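Local coordinates for protein L-lysine 6-oxidase (Marinomonas mediterranea, PDB 3WEU) that oxidises the side-chain amine of L-lysine at a cysteine tryptophylquinone cofactor, releasing ammonia and the hydrogen peroxide that makes it antibacterial, at residues A[507-515]-A[616-626]; A[653-662]-A[674-685]. All blocks are in the same frame, centred on the assembly; numbering follows the deposited sequence.

Interaction 1: residues A[507-515]-A[616-626]; sequences CPWQADFFN and INSYSQMVEHW. With EDO (1,2-ethanediol), chain H; EDO (1,2-ethanediol), chain K.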
loop_
_atom_site.group_PDB
_atom_site.type_symbol
_atom_site.label_atom_id
_atom_site.label_comp_id
_atom_site.label_asym_id
_atom_site.label_seq_id
_atom_site.Cartn_x
_atom_site.Cartn_y
_atom_site.Cartn_z
ATOM N N CYS A 507 -13.822 14.346 -5.689
ATOM C CA CYS A 507 -14.164 13.251 -6.604
ATOM C C CYS A 507 -13.486 11.989 -6.143
ATOM O O CYS A 507 -12.252 11.801 -6.374
ATOM C CB CYS A 507 -13.708 13.634 -7.997
ATOM S SG CYS A 507 -14.318 12.437 -9.206
ATOM N N PRO A 508 -14.233 11.096 -5.430
ATOM C CA PRO A 508 -15.641 11.135 -5.087
ATOM C C PRO A 508 -15.936 11.963 -3.813
ATOM O O PRO A 508 -15.050 12.196 -3.000
ATOM C CB PRO A 508 -15.972 9.686 -4.818
ATOM C CG PRO A 508 -14.742 9.189 -4.190
ATOM C CD PRO A 508 -13.597 9.904 -4.868
ATOM N N TRP A 509 -17.205 12.361 -3.672
ATOM C CA TRP A 509 -17.671 13.242 -2.566
ATOM C C TRP A 509 -17.411 12.675 -1.208
ATOM O O TRP A 509 -17.192 13.422 -0.250
ATOM C CB TRP A 509 -19.142 13.538 -2.683
ATOM C CG TRP A 509 -20.030 12.350 -2.504
ATOM C CD1 TRP A 509 -20.516 11.555 -3.474
ATOM C CD2 TRP A 509 -20.557 11.865 -1.273
ATOM N NE1 TRP A 509 -21.300 10.571 -2.939
ATOM C CE2 TRP A 509 -21.314 10.715 -1.571
ATOM C CE3 TRP A 509 -20.444 12.275 0.054
ATOM C CZ2 TRP A 509 -22.035 10.047 -0.617
ATOM C CZ3 TRP A 509 -21.097 11.552 1.011
ATOM C CH2 TRP A 509 -21.890 10.458 0.674
ATOM N N GLN A 510 -17.381 11.366 -1.106
ATOM C CA GLN A 510 -17.148 10.727 0.226
ATOM C C GLN A 510 -15.806 11.171 0.828
ATOM O O GLN A 510 -15.635 11.090 2.022
ATOM C CB GLN A 510 -17.266 9.214 0.168
ATOM C CG GLN A 510 -18.632 8.652 -0.128
ATOM C CD GLN A 510 -18.904 8.455 -1.633
ATOM O OE1 GLN A 510 -18.200 9.009 -2.511
ATOM N NE2 GLN A 510 -19.897 7.643 -1.930
ATOM N N ALA A 511 -14.861 11.711 0.024
ATOM C CA ALA A 511 -13.677 12.379 0.602
ATOM C C ALA A 511 -14.030 13.669 1.318
ATOM O O ALA A 511 -13.493 13.947 2.353
ATOM C CB ALA A 511 -12.650 12.696 -0.488
ATOM N N ASP A 512 -14.890 14.505 0.745
ATOM C CA ASP A 512 -15.281 15.740 1.441
ATOM C C ASP A 512 -15.932 15.314 2.768
ATOM O O ASP A 512 -15.661 15.925 3.787
ATOM C CB ASP A 512 -16.205 16.634 0.627
ATOM C CG ASP A 512 -15.500 17.340 -0.516
ATOM O OD1 ASP A 512 -14.281 17.692 -0.333
ATOM O OD2 ASP A 512 -16.202 17.615 -1.537
ATOM N N PHE A 513 -16.765 14.258 2.739
ATOM C CA PHE A 513 -17.489 13.788 3.912
ATOM C C PHE A 513 -16.509 13.284 4.953
ATOM O O PHE A 513 -16.580 13.686 6.127
ATOM C CB PHE A 513 -18.502 12.723 3.485
ATOM C CG PHE A 513 -19.481 12.226 4.579
ATOM C CD1 PHE A 513 -19.812 12.928 5.657
ATOM C CD2 PHE A 513 -20.139 11.040 4.382
ATOM C CE1 PHE A 513 -20.782 12.482 6.582
ATOM C CE2 PHE A 513 -21.107 10.581 5.276
ATOM C CZ PHE A 513 -21.404 11.321 6.398
ATOM N N PHE A 514 -15.543 12.439 4.559
ATOM C CA PHE A 514 -14.594 11.889 5.498
ATOM C C PHE A 514 -13.733 13.003 6.132
ATOM O O PHE A 514 -13.335 12.876 7.229
ATOM C CB PHE A 514 -13.664 10.866 4.763
ATOM C CG PHE A 514 -12.688 10.207 5.644
ATOM C CD1 PHE A 514 -13.092 9.231 6.527
ATOM C CD2 PHE A 514 -11.329 10.558 5.602
ATOM C CE1 PHE A 514 -12.187 8.596 7.372
ATOM C CE2 PHE A 514 -10.427 9.933 6.444
ATOM C CZ PHE A 514 -10.836 8.961 7.340
ATOM N N ASN A 515 -13.397 14.040 5.385
ATOM C CA ASN A 515 -12.533 15.102 5.872
ATOM C C ASN A 515 -13.310 16.247 6.577
ATOM O O ASN A 515 -12.683 17.098 7.241
ATOM C CB ASN A 515 -11.866 15.837 4.658
ATOM C CG ASN A 515 -10.832 14.989 3.901
ATOM O OD1 ASN A 515 -10.222 14.116 4.446
ATOM N ND2 ASN A 515 -10.682 15.278 2.618
ATOM N N ILE A 616 -15.871 3.989 10.958
ATOM C CA ILE A 616 -15.422 4.336 9.609
ATOM C C ILE A 616 -14.042 4.890 9.794
ATOM O O ILE A 616 -13.852 6.067 10.047
ATOM C CB ILE A 616 -16.249 5.418 8.960
ATOM C CG1 ILE A 616 -17.704 5.094 9.003
ATOM C CG2 ILE A 616 -15.850 5.593 7.473
ATOM C CD1 ILE A 616 -18.155 4.069 8.051
ATOM N N ASN A 617 -13.075 3.998 9.771
ATOM C CA ASN A 617 -11.712 4.319 10.226
ATOM C C ASN A 617 -10.769 4.779 9.078
ATOM O O ASN A 617 -9.635 5.164 9.345
ATOM C CB ASN A 617 -11.113 3.132 10.942
ATOM C CG ASN A 617 -11.737 2.944 12.330
ATOM O OD1 ASN A 617 -11.683 3.871 13.153
ATOM N ND2 ASN A 617 -12.291 1.772 12.609
ATOM N N SER A 618 -11.268 4.726 7.864
ATOM C CA SER A 618 -10.521 5.128 6.712
ATOM C C SER A 618 -11.372 5.794 5.698
ATOM O O SER A 618 -12.562 5.546 5.605
ATOM C CB SER A 618 -9.837 3.872 6.035
ATOM O OG SER A 618 -10.807 3.090 5.314
ATOM N N TYR A 619 -10.708 6.565 4.836
ATOM C CA TYR A 619 -11.326 7.167 3.680
ATOM C C TYR A 619 -12.042 6.132 2.815
ATOM O O TYR A 619 -13.198 6.300 2.379
ATOM C CB TYR A 619 -10.205 7.873 2.881
ATOM C CG TYR A 619 -10.550 8.351 1.534
ATOM C CD1 TYR A 619 -11.864 8.753 1.211
ATOM C CD2 TYR A 619 -9.564 8.497 0.598
ATOM C CE1 TYR A 619 -12.169 9.252 -0.038
ATOM C CE2 TYR A 619 -9.834 9.027 -0.653
ATOM C CZ TYR A 619 -11.129 9.363 -0.992
ATOM O OH TYR A 619 -11.415 9.842 -2.245
ATOM N N SER A 620 -11.345 5.042 2.540
ATOM C CA SER A 620 -11.908 3.980 1.732
ATOM C C SER A 620 -13.185 3.372 2.342
ATOM O O SER A 620 -14.152 3.037 1.645
ATOM C CB SER A 620 -10.770 2.908 1.395
ATOM O OG SER A 620 -11.420 1.785 0.889
ATOM N N GLN A 621 -13.230 3.273 3.653
ATOM C CA GLN A 621 -14.420 2.751 4.292
ATOM C C GLN A 621 -15.566 3.732 4.171
ATOM O O GLN A 621 -16.710 3.295 4.098
ATOM C CB GLN A 621 -14.135 2.427 5.755
ATOM C CG GLN A 621 -13.276 1.192 5.871
ATOM C CD GLN A 621 -12.595 1.090 7.205
ATOM O OE1 GLN A 621 -13.076 1.623 8.225
ATOM N NE2 GLN A 621 -11.475 0.370 7.249
ATOM N N MET A 622 -15.268 5.033 4.117
ATOM C CA MET A 622 -16.323 6.024 3.933
ATOM C C MET A 622 -16.887 5.944 2.542
ATOM O O MET A 622 -18.137 5.984 2.294
ATOM C CB MET A 622 -15.857 7.419 4.263
ATOM C CG MET A 622 -16.987 8.469 4.226
ATOM S SD MET A 622 -18.250 8.234 5.511
ATOM C CE MET A 622 -17.537 9.228 6.817
ATOM N N VAL A 623 -16.006 5.700 1.591
ATOM C CA VAL A 623 -16.468 5.505 0.241
ATOM C C VAL A 623 -17.462 4.341 0.093
ATOM O O VAL A 623 -18.440 4.446 -0.631
ATOM C CB VAL A 623 -15.250 5.322 -0.713
ATOM C CG1 VAL A 623 -15.721 4.941 -2.112
ATOM C CG2 VAL A 623 -14.501 6.612 -0.813
ATOM N N GLU A 624 -17.235 3.278 0.807
ATOM C CA GLU A 624 -18.084 2.060 0.731
ATOM C C GLU A 624 -19.300 2.149 1.686
ATOM O O GLU A 624 -20.417 1.750 1.311
ATOM C CB GLU A 624 -17.262 0.841 1.102
ATOM C CG GLU A 624 -18.106 -0.423 0.904
ATOM C CD GLU A 624 -17.326 -1.717 0.958
ATOM O OE1 GLU A 624 -16.132 -1.734 1.307
ATOM O OE2 GLU A 624 -17.938 -2.747 0.673
ATOM N N HIS A 625 -19.106 2.731 2.865
ATOM C CA HIS A 625 -20.095 2.598 3.941
ATOM C C HIS A 625 -20.788 3.859 4.509
ATOM O O HIS A 625 -21.403 3.793 5.538
ATOM C CB HIS A 625 -19.466 1.865 5.021
ATOM C CG HIS A 625 -19.111 0.479 4.634
ATOM N ND1 HIS A 625 -20.065 -0.455 4.299
ATOM C CD2 HIS A 625 -17.918 -0.153 4.566
ATOM C CE1 HIS A 625 -19.487 -1.620 4.047
ATOM N NE2 HIS A 625 -18.182 -1.473 4.210
ATOM N N TRP A 626 -20.709 4.956 3.772
ATOM C CA TRP A 626 -21.387 6.241 4.075
ATOM C C TRP A 626 -22.841 6.008 4.519
ATOM O O TRP A 626 -23.351 6.674 5.432
ATOM C CB TRP A 626 -21.249 7.215 2.904
ATOM C CG TRP A 626 -21.741 6.651 1.625
ATOM C CD1 TRP A 626 -21.049 5.812 0.803
ATOM C CD2 TRP A 626 -23.060 6.768 1.064
ATOM N NE1 TRP A 626 -21.847 5.415 -0.251
ATOM C CE2 TRP A 626 -23.076 6.001 -0.125
ATOM C CE3 TRP A 626 -24.235 7.437 1.449
ATOM C CZ2 TRP A 626 -24.218 5.869 -0.925
ATOM C CZ3 TRP A 626 -25.340 7.357 0.632
ATOM C CH2 TRP A 626 -25.350 6.537 -0.535
HETATM C C1 EDO H . -9.559 11.776 1.970
HETATM O O1 EDO H . -9.032 12.321 3.193
HETATM C C2 EDO H . -8.870 12.363 0.758
HETATM O O2 EDO H . -9.086 13.782 0.713
HETATM C C1 EDO K . -10.637 12.653 9.162
HETATM O O1 EDO K . -11.203 13.732 8.432
HETATM C C2 EDO K . -11.412 12.610 10.449
HETATM O O2 EDO K . -11.101 13.764 11.261
#
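Gln-510 and Val-623 face each other with CA atoms 5.3 Å apart where helices 510-515 and 619-625 pack, their axes 8.9 Å apart and their N-to-C directions at 121°. This helix-helix contact is built mainly from aromatic and aliphatic groups. Phe-514 has CG trans to its backbone N (chi1 -178°), which lays the ring on the first turn of helix 619-625. Its CE1 comes 3.4 Å from Ser-618 C, while Tyr-619 N and CB lie over one face and C1 of an ethanediol, probably from the crystallisation liquor, lies over the rim of the opposite face. Ser-618 is the N-cap of that helix, its OG accepting from Gln-621 N. Met-622 bends at its second and third torsions and hangs CE over the face of Phe-513, 4.1 Å from the ring centroid; SD approaches obliquely, completing a Met-aromatic contact. Phe-251 meets the same phenyl ring nearly in parallel. Trp-509 drives the edge of its six-membered ring into the face of the Trp-626 pyrrole ring, a T-shaped pair with centroids 5.2 Å apart and planes at 73°. Gln-510 reaches that same face through NE2, its amide tilted steeply to the ring, NE2 being 3.4 Å from Trp-626 NE1; both are donors, so this is no bond. On the other flank Ala-511 CB presses on Tyr-619 CE1 at 3.5 Å, and Tyr-619 OH ends 3.4 Å from Pro-508 CD.

Interaction 2: residues A[653-662]-A[674-685]; sequences ELFDFKEVLV and TSLPVFFINANK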
loop_
_atom_site.group_PDB
_atom_site.type_symbol
_atom_site.label_atom_id
_atom_site.label_comp_id
_atom_site.label_asym_id
_atom_site.label_seq_id
_atom_site.Cartn_x
_atom_site.Cartn_y
_atom_site.Cartn_z
ATOM N N GLU A 653 -25.393 -2.981 12.781
ATOM C CA GLU A 653 -24.969 -4.352 12.472
ATOM C C GLU A 653 -23.740 -4.452 11.582
ATOM O O GLU A 653 -23.052 -5.470 11.599
ATOM C CB GLU A 653 -26.145 -5.157 11.909
ATOM C CG GLU A 653 -27.127 -5.457 13.047
ATOM C CD GLU A 653 -28.161 -6.592 12.741
ATOM O OE1 GLU A 653 -28.445 -6.897 11.559
ATOM O OE2 GLU A 653 -28.713 -7.193 13.690
ATOM N N LEU A 654 -23.457 -3.389 10.836
ATOM C CA LEU A 654 -22.243 -3.297 10.055
ATOM C C LEU A 654 -20.960 -3.345 10.858
ATOM O O LEU A 654 -19.911 -3.793 10.377
ATOM C CB LEU A 654 -22.274 -2.030 9.212
ATOM C CG LEU A 654 -21.023 -1.820 8.356
ATOM C CD1 LEU A 654 -20.923 -2.894 7.286
ATOM C CD2 LEU A 654 -21.086 -0.462 7.708
ATOM N N PHE A 655 -21.001 -2.818 12.063
ATOM C CA PHE A 655 -19.786 -2.508 12.780
ATOM C C PHE A 655 -19.483 -3.633 13.758
ATOM O O PHE A 655 -20.385 -4.226 14.321
ATOM C CB PHE A 655 -19.949 -1.166 13.512
ATOM C CG PHE A 655 -20.183 -0.020 12.612
ATOM C CD1 PHE A 655 -19.108 0.591 12.002
ATOM C CD2 PHE A 655 -21.441 0.463 12.363
ATOM C CE1 PHE A 655 -19.293 1.646 11.146
ATOM C CE2 PHE A 655 -21.657 1.470 11.462
ATOM C CZ PHE A 655 -20.565 2.122 10.896
ATOM N N ASP A 656 -18.231 -3.949 13.930
ATOM C CA ASP A 656 -17.786 -4.729 15.031
ATOM C C ASP A 656 -17.314 -3.826 16.123
ATOM O O ASP A 656 -17.127 -2.599 15.921
ATOM C CB ASP A 656 -16.584 -5.562 14.605
ATOM C CG ASP A 656 -16.937 -6.892 14.074
ATOM O OD1 ASP A 656 -18.050 -7.064 13.434
ATOM O OD2 ASP A 656 -16.009 -7.721 14.252
ATOM N N PHE A 657 -16.968 -4.436 17.240
ATOM C CA PHE A 657 -16.656 -3.684 18.410
ATOM C C PHE A 657 -15.679 -4.430 19.260
ATOM O O PHE A 657 -15.850 -5.607 19.442
ATOM C CB PHE A 657 -17.945 -3.463 19.162
ATOM C CG PHE A 657 -17.776 -2.867 20.498
ATOM C CD1 PHE A 657 -17.604 -1.507 20.616
ATOM C CD2 PHE A 657 -17.831 -3.656 21.658
ATOM C CE1 PHE A 657 -17.493 -0.895 21.876
ATOM C CE2 PHE A 657 -17.681 -3.066 22.899
ATOM C CZ PHE A 657 -17.498 -1.677 23.008
ATOM N N LYS A 658 -14.697 -3.752 19.832
ATOM C CA LYS A 658 -13.842 -4.378 20.819
ATOM C C LYS A 658 -13.627 -3.429 21.906
ATOM O O LYS A 658 -13.386 -2.207 21.656
ATOM C CB LYS A 658 -12.510 -4.741 20.176
ATOM C CG LYS A 658 -11.647 -5.689 21.023
ATOM C CD LYS A 658 -10.569 -6.412 20.197
ATOM C CE LYS A 658 -10.880 -6.380 18.689
ATOM N NZ LYS A 658 -10.460 -7.600 17.966
ATOM N N GLU A 659 -13.688 -3.939 23.118
ATOM C CA GLU A 659 -13.404 -3.131 24.302
ATOM C C GLU A 659 -11.978 -3.426 24.702
ATOM O O GLU A 659 -11.661 -4.573 25.120
ATOM C CB GLU A 659 -14.387 -3.486 25.386
ATOM C CG GLU A 659 -14.215 -2.715 26.673
ATOM C CD GLU A 659 -15.285 -3.026 27.733
ATOM O OE1 GLU A 659 -16.386 -3.557 27.412
ATOM O OE2 GLU A 659 -15.003 -2.699 28.901
ATOM N N VAL A 660 -11.087 -2.438 24.562
ATOM C CA VAL A 660 -9.654 -2.685 24.812
ATOM C C VAL A 660 -9.348 -2.159 26.208
ATOM O O VAL A 660 -9.628 -0.989 26.498
ATOM C CB VAL A 660 -8.809 -1.921 23.797
ATOM C CG1 VAL A 660 -7.324 -1.940 24.154
ATOM C CG2 VAL A 660 -9.080 -2.392 22.367
ATOM N N LEU A 661 -8.791 -2.986 27.076
ATOM C CA LEU A 661 -8.417 -2.565 28.391
ATOM C C LEU A 661 -7.181 -1.671 28.337
ATOM O O LEU A 661 -6.249 -1.971 27.587
ATOM C CB LEU A 661 -8.205 -3.761 29.315
ATOM C CG LEU A 661 -9.420 -4.680 29.431
ATOM C CD1 LEU A 661 -9.047 -5.820 30.341
ATOM C CD2 LEU A 661 -10.733 -3.975 29.892
ATOM N N VAL A 662 -7.131 -0.589 29.135
ATOM C CA VAL A 662 -6.017 0.323 28.978
ATOM C C VAL A 662 -4.646 -0.360 29.242
ATOM O O VAL A 662 -3.657 -0.066 28.571
ATOM C CB VAL A 662 -6.208 1.601 29.797
ATOM C CG1 VAL A 662 -4.934 2.413 29.766
ATOM C CG2 VAL A 662 -7.325 2.389 29.107
ATOM N N THR A 674 -9.879 0.819 33.419
ATOM C CA THR A 674 -10.346 1.672 32.360
ATOM C C THR A 674 -10.277 0.981 31.007
ATOM O O THR A 674 -9.345 0.160 30.744
ATOM C CB THR A 674 -9.557 2.974 32.396
ATOM O OG1 THR A 674 -9.718 3.605 33.663
ATOM C CG2 THR A 674 -10.020 3.888 31.418
ATOM N N SER A 675 -11.281 1.209 30.151
ATOM C CA SER A 675 -11.266 0.607 28.849
ATOM C C SER A 675 -11.622 1.592 27.800
ATOM O O SER A 675 -12.137 2.706 28.099
ATOM C CB SER A 675 -12.154 -0.636 28.777
ATOM O OG SER A 675 -13.479 -0.247 28.931
ATOM N N LEU A 676 -11.331 1.213 26.565
ATOM C CA LEU A 676 -11.483 2.053 25.381
ATOM C C LEU A 676 -12.362 1.299 24.428
ATOM O O LEU A 676 -11.980 0.175 23.972
ATOM C CB LEU A 676 -10.115 2.206 24.656
ATOM C CG LEU A 676 -8.939 2.509 25.572
ATOM C CD1 LEU A 676 -7.630 2.231 24.867
ATOM C CD2 LEU A 676 -9.026 3.946 26.056
ATOM N N PRO A 677 -13.490 1.903 24.043
ATOM C CA PRO A 677 -14.303 1.236 23.066
ATOM C C PRO A 677 -13.749 1.471 21.663
ATOM O O PRO A 677 -13.481 2.601 21.256
ATOM C CB PRO A 677 -15.668 1.945 23.213
ATOM C CG PRO A 677 -15.309 3.319 23.729
ATOM C CD PRO A 677 -14.159 3.101 24.627
ATOM N N VAL A 678 -13.720 0.445 20.854
ATOM C CA VAL A 678 -13.257 0.585 19.479
ATOM C C VAL A 678 -14.244 -0.038 18.515
ATOM O O VAL A 678 -14.557 -1.225 18.589
ATOM C CB VAL A 678 -11.878 -0.132 19.319
ATOM C CG1 VAL A 678 -11.373 -0.025 17.902
ATOM C CG2 VAL A 678 -10.893 0.484 20.280
ATOM N N PHE A 679 -14.755 0.800 17.627
ATOM C CA PHE A 679 -15.644 0.387 16.610
ATOM C C PHE A 679 -14.884 0.221 15.322
ATOM O O PHE A 679 -13.957 0.986 15.028
ATOM C CB PHE A 679 -16.733 1.453 16.425
ATOM C CG PHE A 679 -17.726 1.466 17.552
ATOM C CD1 PHE A 679 -17.486 2.229 18.647
ATOM C CD2 PHE A 679 -18.845 0.644 17.512
ATOM C CE1 PHE A 679 -18.341 2.244 19.713
ATOM C CE2 PHE A 679 -19.726 0.672 18.555
ATOM C CZ PHE A 679 -19.499 1.494 19.659
ATOM N N PHE A 680 -15.260 -0.762 14.533
ATOM C CA PHE A 680 -14.627 -0.938 13.231
ATOM C C PHE A 680 -15.483 -1.776 12.335
ATOM O O PHE A 680 -16.497 -2.313 12.781
ATOM C CB PHE A 680 -13.254 -1.570 13.393
ATOM C CG PHE A 680 -13.260 -2.921 14.061
ATOM C CD1 PHE A 680 -13.450 -3.059 15.398
ATOM C CD2 PHE A 680 -13.057 -4.064 13.295
ATOM C CE1 PHE A 680 -13.427 -4.310 16.015
ATOM C CE2 PHE A 680 -13.026 -5.331 13.897
ATOM C CZ PHE A 680 -13.206 -5.445 15.253
ATOM N N ILE A 681 -15.107 -1.830 11.080
ATOM C CA ILE A 681 -15.797 -2.645 10.083
ATOM C C ILE A 681 -14.910 -3.846 9.711
ATOM O O ILE A 681 -13.779 -3.718 9.194
ATOM C CB ILE A 681 -16.066 -1.833 8.847
ATOM C CG1 ILE A 681 -17.025 -0.667 9.222
ATOM C CG2 ILE A 681 -16.711 -2.685 7.781
ATOM C CD1 ILE A 681 -17.212 0.267 8.094
ATOM N N ASN A 682 -15.423 -5.016 10.014
ATOM C CA ASN A 682 -14.671 -6.218 9.788
ATOM C C ASN A 682 -14.768 -6.477 8.318
ATOM O O ASN A 682 -15.845 -6.792 7.782
ATOM C CB ASN A 682 -15.213 -7.366 10.622
ATOM C CG ASN A 682 -14.349 -8.635 10.484
ATOM O OD1 ASN A 682 -13.841 -8.952 9.401
ATOM N ND2 ASN A 682 -14.215 -9.356 11.570
ATOM N N ALA A 683 -13.647 -6.105 7.722
ATOM C CA ALA A 683 -13.069 -6.541 6.481
ATOM C C ALA A 683 -13.771 -7.775 5.958
ATOM O O ALA A 683 -14.327 -7.727 4.874
ATOM C CB ALA A 683 -11.577 -6.779 6.720
ATOM N N ASN A 684 -13.831 -8.831 6.774
ATOM C CA ASN A 684 -14.526 -10.054 6.391
ATOM C C ASN A 684 -15.984 -9.859 6.443
ATOM O O ASN A 684 -16.448 -9.036 5.634
ATOM C CB ASN A 684 -13.925 -11.248 7.136
ATOM C CG ASN A 684 -12.495 -11.456 6.677
ATOM O OD1 ASN A 684 -12.194 -11.153 5.529
ATOM N ND2 ASN A 684 -11.616 -11.862 7.549
ATOM N N LYS A 685 -16.709 -10.610 7.276
ATOM C CA LYS A 685 -18.091 -10.243 7.707
ATOM C C LYS A 685 -19.085 -10.422 6.605
ATOM O O LYS A 685 -18.846 -10.011 5.475
ATOM C CB LYS A 685 -18.227 -8.816 8.216
ATOM C CG LYS A 685 -19.648 -8.434 8.700
ATOM C CD LYS A 685 -20.088 -9.170 9.974
ATOM C CE LYS A 685 -21.224 -8.422 10.686
ATOM N NZ LYS A 685 -20.700 -7.534 11.749
HETATM O O HOH W 1 -17.901 -5.592 10.940
#
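Asp-656 with Phe-680, Lys-658 with Val-678 and Val-660 with Leu-676 are the hydrogen-bonded pairs of a two-stranded antiparallel sheet whose strands, 656-661 and 675-680, run at 155°. Each pair is bonded in both directions; the Val-660 N to Leu-676 O bond is straightest, at 174°, and Val-662 N extends the series to Thr-674 O.

Polar groups gather at both ends. Lys-685 NZ donates to Glu-653 O at 3.1 Å and forms a salt bridge, weak as a hydrogen bond, with Asp-656 OD1 at 3.2 Å. A water donates to that OD1 and to Leu-654 O while accepting from Asn-682 N. Toward the far end, Ser-675 OG gives its proton to Glu-659 OE2 at 2.9 Å, on the anti side and out of the carboxylate plane.

Aromatic contacts occupy both faces. Phe-680 CG sits between its N and carbonyl carbon (chi1 59°), swinging the ring across so that Asp-656 CB lies over its face, 3.6 Å from the centroid. Phe-657 and Phe-679 share the other sheet face, where Phe-657 CD1 lies over the Phe-679 ring, the rings meeting obliquely, and Pro-677 CB meets the Phe-657 ring edge at 3.6 Å; His-603 stacks on Phe-657 and Arg-614 makes a cation-pi contact with Phe-679.

Backbone bonds fix the register, while the shared ammonium and water tie the 682-685 end, with its Asx turn at Asn-682, back to residues 653-656, Lys-685 probably partly neutralising Asp-656.

Interactions 1 and 2 have centres about 19 Å apart yet touch directly through the 616-626 segment. Asn-617 ND2 probably hydrogen-bonds to Phe-679 O at 3.0 Å, joining the entry to helix 619-625 to the sheet edge. At the other end of that helix, His-625 CD2 packs 3.6 Å from Ile-681 CD1, and His-625 ND1 lies 3.6 Å from Leu-654 CD2. Helix 619-625 therefore sits between the buried partner 510-515 and the surface ribbon, which itself packs against the second subunit. Interaction 1 is the one tied by sequence to the cofactor: Cys-516, cross-linked to the tryptophylquinone Trp-581, directly follows Asn-515, so this helix leads into the cofactor cysteine.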